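Local atomic coordinates of magnesium transporter MgtE (PDB entry 2OUX), a protein that probably carries magnesium ions across the cell membrane as a homodimer, its cytosolic part, the piece described here, holding a magnesium-binding N domain and paired CBS domains. Residues M96-D99 with N100-L104; D136-A139 with G140-M143; Y177-D180 with Q181-L185; D222-Q225 with T226-Y230; I253-V256 with I257-E260. All blocks are in the same frame, centred on the assembly; numbering follows the deposited sequence.

Contact 1 of 5, residues M96-D99 with N100-L104; sequences MYTD and NAVDL. With MG (magnesium ion), chain D; MG (magnesium ion), chain F.
Asp-99 and Asn-100, neighbours in the first turn of helix 98-107, lie side by side and point the same way, carboxylate and amide planes 37° apart. Followed outward from the backbone, Asp-99 first sets CB against Asn-100 N. Its CG stands between the backbone N and the carbonyl carbon (chi1 62°), which folds the carboxylate back over the start of the helix. OD1 then receives a weak, strongly bent hydrogen bond from Asn-100 N, its 2.5 Å imposed by the local chain geometry, and another from water 2. OD2, at the tip, binds a magnesium ion at 2.1 Å; water 2 is also a ligand of that ion, and Asp-252 OD2 is another. The amide of Asn-100 reaches Asp-68 through ND2, which also lies at the edge of the Tyr-97 ring. The selenomethionine Met-96, bent at chi3, lays its CE 3.6 Å from Asn-100 CB. Tyr-97, the N-cap residue, accepts Ala-101 N on its backbone O at 2.9 Å. One turn on, Asp-103 OD1 binds a second magnesium ion at 2.2 Å, completed in part by Ala-141 O, while Asp-99 O accepts a hydrogen bond from water 1 of that shell. Glu-72 brings a further negative charge close to Asp-103. Two carboxylates one turn apart thus serve different cations, and the ions probably offset the repulsion among the acidic groups gathered here.

Contact 2 of 5, residues D136-A139 with G140-M143; sequences DETA and GAIM. With MG (magnesium ion), chain D.
The methyl of Ala-141 lies beside the chain that leads into the helix: CB is 3.2 Å from Thr-138 O and 3.7 Å from Glu-137 N. The hydroxyl of Thr-138 comes to the same methyl from another direction, OG1 standing 3.9 Å from Ala-141 CB. With chi1 at 65°, OG1 sits between the backbone N and the carbonyl carbon, and it is hydrogen-bonded to Glu-135 O. Ile-142 sends its CG1 branch over Ala-139 O at 3.6 Å, and the selenomethionine Met-143 lays CB against that oxygen at 3.2 Å before its extended chain runs on to Leu-245 and Val-248. This is the short, weakly bonded turn of helix 139-142, on the connection between the N domain and the first CBS domain. Its donors come in well above the carbonyl planes: Ala-141 N reaches Thr-138 O at 2.7 Å from 51° out of plane, and Ile-142 N meets Ala-139 O from a still steeper tilt. The turn directs Ala-141 O to a magnesium ion at 2.1 Å, whose other ligands are four waters and Asp-103 OD1 of the N domain. Ala-139 packs on Val-223, and the backbones of Glu-137, Ala-139 and Gly-140 are bonded to Gln-220, Asp-218 and Val-216 of the second CBS domain.

Contact 3 of 5, residues Y177-D180 with Q181-L185; sequences YVVD and QENHL
Hydrogen bonds centred on Asp-180 and His-184 close this beta hairpin. The carboxylate of Asp-180 accepts His-184 N on OD1 at 2.7 Å, the donor arriving 39° out of the carboxylate plane. The other oxygen, OD2, lies at the edge of the imidazole and takes a weak bond from His-184 ND1, with ring and carboxylate planes 52° apart. Asp-180 holds CG between its backbone N and carbonyl carbon (chi1 59°), which swings both oxygens across the turn. In the backbone, Asp-180 N donates to His-184 O at 3.1 Å, and Asn-183 N to Asp-180 O at 3.0 Å across a type I turn. Val-179 and Leu-185 form an antiparallel non-hydrogen-bonded pair, and a CA-H...O contact joins Val-179 CA to His-184 O.

The apolar contact sets Leu-185 CD1 4.0 Å from Tyr-177 CB. Separately, a methyl stands beside an amide oxygen, Val-179 CG1 lying 3.7 Å from Asn-183 OD1.

The hairpin joins strands 175-179 and 185-190 of the first CBS domain. The second CBS domain meets it: His-184 stacks on His-243, Asn-183 ND2 bonds to Leu-244 O, and Tyr-177, a ligand of a magnesium ion together with Ala-234, packs between its own sheet and strands 234-238 and 244-249.

Contact 4 of 5, residues D222-Q225 with T226-Y230; sequences DVAQ and TIRDY. With MG (magnesium ion), chain C.
Gln-225 O takes Asp-229 N at 2.8 Å, one link in the backbone ladder of helix 220-230, and the side chains of the same pair meet as well. Gln-225 has CG opposite its backbone N (chi1 -172°) and bends at chi2, which brings its amide along the helix flank to the next turn. There NE2 gives weak bonds to both carboxylate oxygens of Asp-229, OD1 at 3.0 Å and OD2 at 3.2 Å, the two planes 57° apart. The other end of the amide, OE1, receives a weak bond from Arg-228 NH2 at 3.3 Å. The amide thus lies between a cationic and an anionic group, NE2 on the acidic side and OE1 on the basic one, though each bond is weak. The guanidinium has a stronger partner in Asp-258 of the second subunit, with which NH1 forms a salt bridge. Arg-228 O binds a magnesium ion at 2.0 Å, together with four waters and Asp-231 OD1.

The helix is the crossover of a beta-alpha-beta unit between strands 214-215 and 234-238 of the second CBS domain. Ala-224 and Ile-227 pack on helix 250-262, while Tyr-230 reaches His-35, Tyr-37 and Glu-38 of the second subunit.

Contact 5 of 5, residues I253-V256 with I257-E260; sequences IIDV and IDDE
Four successive i to i+4 backbone bonds run through this piece of helix 250-262, from Ile-257 N to Ile-253 O at 2.7 Å up to Glu-260 N to Val-256 O at 2.9 Å, the first and last both nearly straight. On the apolar flank the side chains of Ile-253 and Ile-257 pass each other at a slant: Ile-253 CG2 lies 3.7 Å from Ile-257 CD1. Ile-257 has CG1 beside its own backbone N (chi1 -69°), and from there this branch runs back over the preceding turn, 3.2 Å from Ile-253 O. Ile-254 and Asp-258 lie side by side and point the same way, with Ile-254 CG2 3.8 Å from Asp-258 OD2.

The helix, the last one modelled, belongs to the second CBS domain and packs against helix 220-230, Ile-253 on Ala-224 and Ile-227, Ile-257 on Arg-228. It also faces the second subunit, where Ile-254 packs on Val-250 of the other chain and Asp-258 OD2 makes a salt bridge to Arg-228 of that chain.

Asp-255 and Asp-259 make a further, acidic flank. Asp-255 OD1 comes within 4.2 Å of Asp-258 OD2, a pairing of like charges that the arginine of the neighbouring subunit probably eases. Asp-259 folds its carboxylate back along the helix, CG 3.3 Å from Asp-255 O. Glu-260, bent at chi2, lies on the side of helix 220-230; it is a magnesium ligand and partners Glu-137 in that site. Its OE2 is hydrogen-bonded to Gln-220, and its OE1 lies near the like-charged Glu-221.

From the N terminus the five contacts follow in series; none nests in or crosses another. Contact 1 opens helix 98-107 of the N domain, and contact 2 is the turn leading into the first CBS domain; the two share a magnesium ion and its four waters and also touch directly, Asp-99 CB against Met-143 O. Contact 3 closes a hairpin in that CBS domain, touching no other contact, its centre about 30 Å from that of contact 5. Contacts 4 and 5 lie on two helices of the second CBS domain that pack together, and both reach the second subunit. Contact 2 touches both, joining the N domain side to the second CBS domain.

Contact 1 of 5, residues M96-D99 with N100-L104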
loop_
_atom_site.group_PDB
_atom_site.type_symbol
_atom_site.label_atom_id
_atom_site.label_comp_id
_atom_site.label_asym_id
_atom_site.label_seq_id
_atom_site.Cartn_x
_atom_site.Cartn_y
_atom_site.Cartn_z
HETATM N N MSE A 96 -9.072 18.771 2.847
HETATM C CA MSE A 96 -8.285 17.887 1.993
HETATM C C MSE A 96 -7.046 17.457 2.759
HETATM O O MSE A 96 -6.720 18.034 3.794
HETATM C CB MSE A 96 -7.824 18.621 0.724
HETATM C CG MSE A 96 -8.927 19.060 -0.232
HETATM SE SE MSE A 96 -8.294 20.241 -1.662
HETATM C CE MSE A 96 -7.136 19.010 -2.611
ATOM N N TYR A 97 -6.359 16.434 2.267
ATOM C CA TYR A 97 -5.115 16.040 2.917
ATOM C C TYR A 97 -4.137 17.153 2.580
ATOM O O TYR A 97 -4.106 17.649 1.445
ATOM C CB TYR A 97 -4.612 14.699 2.386
ATOM C CG TYR A 97 -5.417 13.559 2.930
ATOM C CD1 TYR A 97 -5.372 13.244 4.289
ATOM C CD2 TYR A 97 -6.275 12.832 2.107
ATOM C CE1 TYR A 97 -6.166 12.233 4.821
ATOM C CE2 TYR A 97 -7.078 11.814 2.628
ATOM C CZ TYR A 97 -7.018 11.525 3.986
ATOM O OH TYR A 97 -7.810 10.537 4.515
ATOM N N THR A 98 -3.358 17.558 3.571
ATOM C CA THR A 98 -2.406 18.637 3.394
ATOM C C THR A 98 -1.570 18.590 2.116
ATOM O O THR A 98 -1.453 19.585 1.416
ATOM C CB THR A 98 -1.491 18.712 4.594
ATOM O OG1 THR A 98 -2.299 18.696 5.784
ATOM C CG2 THR A 98 -0.660 20.001 4.548
ATOM N N ASP A 99 -0.994 17.448 1.785
ATOM C CA ASP A 99 -0.180 17.408 0.582
ATOM C C ASP A 99 -0.996 17.859 -0.628
ATOM O O ASP A 99 -0.512 18.629 -1.463
ATOM C CB ASP A 99 0.397 16.005 0.364
ATOM C CG ASP A 99 -0.671 14.948 0.171
ATOM O OD1 ASP A 99 -1.865 15.180 0.472
ATOM O OD2 ASP A 99 -0.284 13.866 -0.282
ATOM N N ASN A 100 -2.242 17.404 -0.706
ATOM C CA ASN A 100 -3.105 17.765 -1.819
ATOM C C ASN A 100 -3.524 19.225 -1.755
ATOM O O ASN A 100 -3.669 19.874 -2.787
ATOM C CB ASN A 100 -4.348 16.880 -1.844
ATOM C CG ASN A 100 -4.013 15.413 -2.046
ATOM O OD1 ASN A 100 -3.114 15.071 -2.815
ATOM N ND2 ASN A 100 -4.752 14.538 -1.371
ATOM N N ALA A 101 -3.724 19.741 -0.549
ATOM C CA ALA A 101 -4.115 21.136 -0.401
ATOM C C ALA A 101 -2.983 22.041 -0.900
ATOM O O ALA A 101 -3.208 22.928 -1.726
ATOM C CB ALA A 101 -4.442 21.441 1.052
ATOM N N VAL A 102 -1.774 21.807 -0.393
ATOM C CA VAL A 102 -0.613 22.590 -0.795
ATOM C C VAL A 102 -0.469 22.595 -2.318
ATOM O O VAL A 102 -0.207 23.638 -2.915
ATOM C CB VAL A 102 0.688 22.041 -0.148
ATOM C CG1 VAL A 102 1.911 22.559 -0.889
ATOM C CG2 VAL A 102 0.755 22.466 1.302
ATOM N N ASP A 103 -0.653 21.440 -2.950
ATOM C CA ASP A 103 -0.536 21.369 -4.400
ATOM C C ASP A 103 -1.580 22.233 -5.095
ATOM O O ASP A 103 -1.261 22.974 -6.029
ATOM C CB ASP A 103 -0.660 19.921 -4.895
ATOM C CG ASP A 103 0.541 19.080 -4.530
ATOM O OD1 ASP A 103 1.427 19.631 -3.861
ATOM O OD2 ASP A 103 0.592 17.880 -4.898
ATOM N N LEU A 104 -2.828 22.130 -4.653
ATOM C CA LEU A 104 -3.906 22.905 -5.246
ATOM C C LEU A 104 -3.513 24.380 -5.176
ATOM O O LEU A 104 -3.476 25.076 -6.189
ATOM C CB LEU A 104 -5.208 22.672 -4.476
ATOM C CG LEU A 104 -6.554 23.026 -5.122
ATOM C CD1 LEU A 104 -6.462 24.364 -5.822
ATOM C CD2 LEU A 104 -6.943 21.946 -6.116
HETATM MG MG MG D . 3.221 18.704 -2.890
HETATM MG MG MG F . -0.929 11.894 -0.641
HETATM O O HOH W 1 2.233 18.939 -1.055
HETATM O O HOH W 2 -2.880 12.622 0.381
HETATM O O HOH W 3 2.458 16.635 -3.364
HETATM O O HOH W 4 4.589 20.672 -2.929
HETATM O O HOH W 5 4.188 18.683 -4.785
#

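Contact 2 of 5, residues D136-A139 with G140-M143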
loop_
_atom_site.group_PDB
_atom_site.type_symbol
_atom_site.label_atom_id
_atom_site.label_comp_id
_atom_site.label_asym_id
_atom_site.label_seq_id
_atom_site.Cartn_x
_atom_site.Cartn_y
_atom_site.Cartn_z
ATOM N N ASP A 136 9.945 22.273 -4.193
ATOM C CA ASP A 136 9.311 21.331 -5.085
ATOM C C ASP A 136 10.253 20.160 -5.399
ATOM O O ASP A 136 11.450 20.353 -5.622
ATOM C CB ASP A 136 8.915 22.042 -6.379
ATOM C CG ASP A 136 8.121 21.156 -7.312
ATOM O OD1 ASP A 136 8.623 20.850 -8.414
ATOM O OD2 ASP A 136 6.991 20.763 -6.944
ATOM N N GLU A 137 9.694 18.952 -5.393
ATOM C CA GLU A 137 10.410 17.719 -5.704
ATOM C C GLU A 137 11.244 17.109 -4.590
ATOM O O GLU A 137 12.027 16.191 -4.829
ATOM C CB GLU A 137 11.262 17.895 -6.964
ATOM C CG GLU A 137 10.465 18.410 -8.152
ATOM C CD GLU A 137 11.079 18.039 -9.485
ATOM O OE1 GLU A 137 12.286 18.301 -9.695
ATOM O OE2 GLU A 137 10.346 17.487 -10.329
ATOM N N THR A 138 11.065 17.615 -3.373
ATOM C CA THR A 138 11.749 17.084 -2.199
ATOM C C THR A 138 10.690 16.355 -1.366
ATOM O O THR A 138 9.493 16.595 -1.525
ATOM C CB THR A 138 12.337 18.194 -1.314
ATOM O OG1 THR A 138 11.268 18.983 -0.772
ATOM C CG2 THR A 138 13.299 19.080 -2.119
ATOM N N ALA A 139 11.134 15.487 -0.465
ATOM C CA ALA A 139 10.220 14.740 0.385
ATOM C C ALA A 139 9.179 15.626 1.064
ATOM O O ALA A 139 8.011 15.248 1.167
ATOM C CB ALA A 139 10.997 13.981 1.432
ATOM N N GLY A 140 9.601 16.792 1.544
ATOM C CA GLY A 140 8.665 17.676 2.214
ATOM C C GLY A 140 7.560 18.138 1.284
ATOM O O GLY A 140 6.446 18.419 1.712
ATOM N N ALA A 141 7.883 18.202 -0.000
ATOM C CA ALA A 141 6.943 18.634 -1.004
ATOM C C ALA A 141 5.960 17.545 -1.403
ATOM O O ALA A 141 4.923 17.856 -1.948
ATOM C CB ALA A 141 7.688 19.137 -2.231
ATOM N N ILE A 142 6.265 16.274 -1.149
ATOM C CA ILE A 142 5.323 15.226 -1.533
ATOM C C ILE A 142 4.784 14.433 -0.347
ATOM O O ILE A 142 4.020 13.492 -0.525
ATOM C CB ILE A 142 5.950 14.238 -2.535
ATOM C CG1 ILE A 142 7.201 13.611 -1.933
ATOM C CG2 ILE A 142 6.273 14.964 -3.850
ATOM C CD1 ILE A 142 7.719 12.433 -2.728
HETATM N N MSE A 143 5.177 14.818 0.862
HETATM C CA MSE A 143 4.713 14.131 2.060
HETATM C C MSE A 143 3.420 14.765 2.559
HETATM O O MSE A 143 2.988 15.803 2.058
HETATM C CB MSE A 143 5.752 14.228 3.172
HETATM C CG MSE A 143 5.855 15.615 3.781
HETATM SE SE MSE A 143 7.080 15.679 5.276
HETATM C CE MSE A 143 6.435 17.301 6.123
HETATM MG MG MG D . 3.221 18.704 -2.890
HETATM O O HOH W 4 4.589 20.672 -2.929
HETATM O O HOH W 5 4.188 18.683 -4.785
HETATM O O HOH W 3 2.458 16.635 -3.364
HETATM O O HOH W 1 2.233 18.939 -1.055
#

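Contact 3 of 5, residues Y177-D180 with Q181-L185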
loop_
_atom_site.group_PDB
_atom_site.type_symbol
_atom_site.label_atom_id
_atom_site.label_comp_id
_atom_site.label_asym_id
_atom_site.label_seq_id
_atom_site.Cartn_x
_atom_site.Cartn_y
_atom_site.Cartn_z
ATOM N N TYR A 177 3.558 4.774 13.781
ATOM C CA TYR A 177 4.881 5.233 14.182
ATOM C C TYR A 177 4.969 5.494 15.682
ATOM O O TYR A 177 4.015 5.959 16.303
ATOM C CB TYR A 177 5.237 6.473 13.363
ATOM C CG TYR A 177 5.161 6.169 11.885
ATOM C CD1 TYR A 177 6.209 5.509 11.238
ATOM C CD2 TYR A 177 3.995 6.430 11.159
ATOM C CE1 TYR A 177 6.098 5.106 9.909
ATOM C CE2 TYR A 177 3.875 6.034 9.825
ATOM C CZ TYR A 177 4.928 5.365 9.216
ATOM O OH TYR A 177 4.781 4.902 7.938
ATOM N N VAL A 178 6.115 5.168 16.266
ATOM C CA VAL A 178 6.304 5.366 17.693
ATOM C C VAL A 178 7.275 6.509 17.914
ATOM O O VAL A 178 8.362 6.509 17.358
ATOM C CB VAL A 178 6.863 4.088 18.363
ATOM C CG1 VAL A 178 6.954 4.283 19.878
ATOM C CG2 VAL A 178 5.965 2.890 18.038
ATOM N N VAL A 179 6.872 7.492 18.710
ATOM C CA VAL A 179 7.734 8.634 19.004
ATOM C C VAL A 179 7.857 8.810 20.508
ATOM O O VAL A 179 7.108 8.205 21.267
ATOM C CB VAL A 179 7.169 9.967 18.444
ATOM C CG1 VAL A 179 7.141 9.946 16.924
ATOM C CG2 VAL A 179 5.782 10.214 19.009
ATOM N N ASP A 180 8.812 9.630 20.931
ATOM C CA ASP A 180 8.981 9.923 22.349
ATOM C C ASP A 180 8.268 11.254 22.584
ATOM O O ASP A 180 7.567 11.735 21.694
ATOM C CB ASP A 180 10.465 10.014 22.725
ATOM C CG ASP A 180 11.212 11.073 21.948
ATOM O OD1 ASP A 180 10.559 11.899 21.281
ATOM O OD2 ASP A 180 12.462 11.084 22.018
ATOM N N GLN A 181 8.443 11.853 23.760
ATOM C CA GLN A 181 7.776 13.120 24.069
ATOM C C GLN A 181 8.129 14.250 23.116
ATOM O O GLN A 181 7.270 15.050 22.740
ATOM C CB GLN A 181 8.096 13.583 25.492
ATOM C CG GLN A 181 7.518 12.730 26.604
ATOM C CD GLN A 181 8.421 11.575 26.968
ATOM O OE1 GLN A 181 9.650 11.706 26.960
ATOM N NE2 GLN A 181 7.822 10.444 27.309
ATOM N N GLU A 182 9.398 14.324 22.735
ATOM C CA GLU A 182 9.862 15.372 21.837
ATOM C C GLU A 182 9.527 15.092 20.380
ATOM O O GLU A 182 10.014 15.768 19.477
ATOM C CB GLU A 182 11.365 15.563 22.015
ATOM C CG GLU A 182 11.721 16.278 23.312
ATOM C CD GLU A 182 13.204 16.239 23.619
ATOM O OE1 GLU A 182 13.680 15.195 24.114
ATOM O OE2 GLU A 182 13.896 17.246 23.352
ATOM N N ASN A 183 8.676 14.100 20.160
ATOM C CA ASN A 183 8.265 13.726 18.818
ATOM C C ASN A 183 9.417 13.184 17.977
ATOM O O ASN A 183 9.468 13.384 16.760
ATOM C CB ASN A 183 7.620 14.913 18.110
ATOM C CG ASN A 183 6.915 14.505 16.842
ATOM O OD1 ASN A 183 6.159 13.532 16.832
ATOM N ND2 ASN A 183 7.150 15.243 15.764
ATOM N N HIS A 184 10.349 12.516 18.642
ATOM C CA HIS A 184 11.482 11.888 17.977
ATOM C C HIS A 184 10.973 10.532 17.489
ATOM O O HIS A 184 10.308 9.815 18.245
ATOM C CB HIS A 184 12.622 11.661 18.971
ATOM C CG HIS A 184 13.446 12.878 19.243
ATOM N ND1 HIS A 184 14.099 13.081 20.440
ATOM C CD2 HIS A 184 13.768 13.934 18.456
ATOM C CE1 HIS A 184 14.786 14.207 20.381
ATOM N NE2 HIS A 184 14.603 14.745 19.186
ATOM N N LEU A 185 11.266 10.191 16.233
ATOM C CA LEU A 185 10.844 8.908 15.671
ATOM C C LEU A 185 11.756 7.833 16.237
ATOM O O LEU A 185 12.948 7.798 15.930
ATOM C CB LEU A 185 10.957 8.933 14.145
ATOM C CG LEU A 185 10.625 7.634 13.396
ATOM C CD1 LEU A 185 9.192 7.177 13.708
ATOM C CD2 LEU A 185 10.819 7.866 11.904
#

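Contact 4 of 5, residues D222-Q225 with T226-Y230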
loop_
_atom_site.group_PDB
_atom_site.type_symbol
_atom_site.label_atom_id
_atom_site.label_comp_id
_atom_site.label_asym_id
_atom_site.label_seq_id
_atom_site.Cartn_x
_atom_site.Cartn_y
_atom_site.Cartn_z
ATOM N N ASP A 222 14.964 9.508 -4.759
ATOM C CA ASP A 222 15.576 8.663 -3.740
ATOM C C ASP A 222 14.478 8.077 -2.868
ATOM O O ASP A 222 14.537 6.910 -2.474
ATOM C CB ASP A 222 16.565 9.460 -2.876
ATOM C CG ASP A 222 17.764 9.955 -3.668
ATOM O OD1 ASP A 222 18.241 9.213 -4.557
ATOM O OD2 ASP A 222 18.235 11.080 -3.398
ATOM N N VAL A 223 13.472 8.895 -2.579
ATOM C CA VAL A 223 12.353 8.453 -1.771
ATOM C C VAL A 223 11.662 7.315 -2.499
ATOM O O VAL A 223 11.381 6.274 -1.916
ATOM C CB VAL A 223 11.369 9.603 -1.535
ATOM C CG1 VAL A 223 10.089 9.093 -0.873
ATOM C CG2 VAL A 223 12.036 10.645 -0.654
ATOM N N ALA A 224 11.407 7.514 -3.785
ATOM C CA ALA A 224 10.761 6.501 -4.605
ATOM C C ALA A 224 11.567 5.205 -4.579
ATOM O O ALA A 224 10.995 4.114 -4.534
ATOM C CB ALA A 224 10.636 7.005 -6.028
ATOM N N GLN A 225 12.895 5.323 -4.603
ATOM C CA GLN A 225 13.751 4.139 -4.606
ATOM C C GLN A 225 13.599 3.350 -3.307
ATOM O O GLN A 225 13.612 2.117 -3.311
ATOM C CB GLN A 225 15.222 4.534 -4.811
ATOM C CG GLN A 225 16.163 3.344 -5.025
ATOM C CD GLN A 225 15.746 2.491 -6.210
ATOM O OE1 GLN A 225 15.379 3.014 -7.260
ATOM N NE2 GLN A 225 15.815 1.176 -6.052
ATOM N N THR A 226 13.457 4.068 -2.196
ATOM C CA THR A 226 13.285 3.433 -0.900
ATOM C C THR A 226 11.972 2.654 -0.895
ATOM O O THR A 226 11.899 1.530 -0.400
ATOM C CB THR A 226 13.274 4.494 0.242
ATOM O OG1 THR A 226 14.579 5.072 0.370
ATOM C CG2 THR A 226 12.878 3.864 1.585
ATOM N N ILE A 227 10.934 3.252 -1.469
ATOM C CA ILE A 227 9.623 2.620 -1.508
ATOM C C ILE A 227 9.675 1.390 -2.394
ATOM O O ILE A 227 9.024 0.378 -2.134
ATOM C CB ILE A 227 8.542 3.597 -2.048
ATOM C CG1 ILE A 227 8.239 4.681 -1.009
ATOM C CG2 ILE A 227 7.259 2.831 -2.326
ATOM C CD1 ILE A 227 9.466 5.194 -0.280
ATOM N N ARG A 228 10.463 1.502 -3.455
ATOM C CA ARG A 228 10.638 0.441 -4.433
ATOM C C ARG A 228 11.396 -0.717 -3.797
ATOM O O ARG A 228 10.993 -1.861 -3.897
ATOM C CB ARG A 228 11.408 1.005 -5.633
ATOM C CG ARG A 228 11.343 0.191 -6.914
ATOM C CD ARG A 228 11.160 1.120 -8.122
ATOM N NE ARG A 228 11.960 2.335 -7.995
ATOM C CZ ARG A 228 11.909 3.366 -8.831
ATOM N NH1 ARG A 228 11.087 3.339 -9.873
ATOM N NH2 ARG A 228 12.685 4.428 -8.627
ATOM N N ASP A 229 12.493 -0.417 -3.117
ATOM C CA ASP A 229 13.289 -1.465 -2.477
ATOM C C ASP A 229 12.621 -2.165 -1.298
ATOM O O ASP A 229 12.633 -3.384 -1.213
ATOM C CB ASP A 229 14.620 -0.893 -1.997
ATOM C CG ASP A 229 15.527 -0.493 -3.139
ATOM O OD1 ASP A 229 15.463 -1.151 -4.202
ATOM O OD2 ASP A 229 16.312 0.462 -2.964
ATOM N N TYR A 230 12.050 -1.392 -0.381
ATOM C CA TYR A 230 11.422 -1.968 0.811
ATOM C C TYR A 230 9.966 -2.387 0.651
ATOM O O TYR A 230 9.371 -2.919 1.578
ATOM C CB TYR A 230 11.549 -0.987 1.983
ATOM C CG TYR A 230 12.974 -0.801 2.451
ATOM C CD1 TYR A 230 13.494 -1.554 3.509
ATOM C CD2 TYR A 230 13.821 0.095 1.807
ATOM C CE1 TYR A 230 14.825 -1.411 3.905
ATOM C CE2 TYR A 230 15.143 0.242 2.195
ATOM C CZ TYR A 230 15.641 -0.510 3.239
ATOM O OH TYR A 230 16.958 -0.344 3.604
HETATM MG MG MG C . 9.774 -3.172 -4.827
HETATM O O HOH W 6 11.289 -4.757 -3.959
HETATM O O HOH W 7 11.036 -3.018 -6.680
HETATM O O HOH W 8 8.094 -2.223 -5.720
HETATM O O HOH W 9 9.055 -4.941 -5.701
#

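Contact 5 of 5, residues I253-V256 with I257-E260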
loop_
_atom_site.group_PDB
_atom_site.type_symbol
_atom_site.label_atom_id
_atom_site.label_comp_id
_atom_site.label_asym_id
_atom_site.label_seq_id
_atom_site.Cartn_x
_atom_site.Cartn_y
_atom_site.Cartn_z
ATOM N N ILE A 253 4.000 8.247 -4.815
ATOM C CA ILE A 253 5.292 7.884 -5.373
ATOM C C ILE A 253 5.107 7.377 -6.788
ATOM O O ILE A 253 5.957 7.590 -7.647
ATOM C CB ILE A 253 5.990 6.812 -4.502
ATOM C CG1 ILE A 253 6.718 7.516 -3.363
ATOM C CG2 ILE A 253 6.976 5.972 -5.321
ATOM C CD1 ILE A 253 6.264 7.020 -1.983
ATOM N N ILE A 254 3.995 6.702 -7.039
ATOM C CA ILE A 254 3.760 6.218 -8.378
ATOM C C ILE A 254 3.660 7.407 -9.335
ATOM O O ILE A 254 4.194 7.354 -10.444
ATOM C CB ILE A 254 2.489 5.348 -8.451
ATOM C CG1 ILE A 254 2.798 3.956 -7.865
ATOM C CG2 ILE A 254 2.014 5.245 -9.901
ATOM C CD1 ILE A 254 1.607 3.060 -7.650
ATOM N N ASP A 255 2.997 8.481 -8.904
ATOM C CA ASP A 255 2.868 9.663 -9.757
ATOM C C ASP A 255 4.246 10.273 -9.968
ATOM O O ASP A 255 4.578 10.724 -11.059
ATOM C CB ASP A 255 1.942 10.714 -9.132
ATOM C CG ASP A 255 0.480 10.293 -9.133
ATOM O OD1 ASP A 255 0.098 9.399 -9.915
ATOM O OD2 ASP A 255 -0.294 10.871 -8.352
ATOM N N VAL A 256 5.041 10.297 -8.907
ATOM C CA VAL A 256 6.389 10.818 -8.995
ATOM C C VAL A 256 7.152 9.992 -10.028
ATOM O O VAL A 256 7.799 10.544 -10.915
ATOM C CB VAL A 256 7.094 10.733 -7.635
ATOM C CG1 VAL A 256 8.592 10.956 -7.801
ATOM C CG2 VAL A 256 6.511 11.771 -6.702
ATOM N N ILE A 257 7.060 8.670 -9.914
ATOM C CA ILE A 257 7.740 7.775 -10.852
ATOM C C ILE A 257 7.254 8.046 -12.276
ATOM O O ILE A 257 8.042 8.026 -13.225
ATOM C CB ILE A 257 7.488 6.278 -10.513
ATOM C CG1 ILE A 257 8.185 5.907 -9.202
ATOM C CG2 ILE A 257 8.013 5.385 -11.639
ATOM C CD1 ILE A 257 7.769 4.567 -8.643
ATOM N N ASP A 258 5.955 8.290 -12.427
ATOM C CA ASP A 258 5.402 8.563 -13.744
ATOM C C ASP A 258 6.026 9.836 -14.310
ATOM O O ASP A 258 6.322 9.915 -15.506
ATOM C CB ASP A 258 3.876 8.721 -13.685
ATOM C CG ASP A 258 3.144 7.384 -13.652
ATOM O OD1 ASP A 258 3.660 6.411 -14.236
ATOM O OD2 ASP A 258 2.046 7.307 -13.059
ATOM N N ASP A 259 6.232 10.824 -13.446
ATOM C CA ASP A 259 6.818 12.084 -13.872
ATOM C C ASP A 259 8.280 11.935 -14.280
ATOM O O ASP A 259 8.689 12.406 -15.338
ATOM C CB ASP A 259 6.691 13.137 -12.768
ATOM C CG ASP A 259 5.244 13.559 -12.519
ATOM O OD1 ASP A 259 4.392 13.345 -13.408
ATOM O OD2 ASP A 259 4.963 14.118 -11.439
ATOM N N GLU A 260 9.073 11.277 -13.448
ATOM C CA GLU A 260 10.481 11.086 -13.759
ATOM C C GLU A 260 10.693 10.392 -15.103
ATOM O O GLU A 260 11.617 10.729 -15.854
ATOM C CB GLU A 260 11.150 10.282 -12.651
ATOM C CG GLU A 260 11.306 11.051 -11.354
ATOM C CD GLU A 260 12.154 12.309 -11.516
ATOM O OE1 GLU A 260 12.962 12.360 -12.472
ATOM O OE2 GLU A 260 12.025 13.235 -10.682
#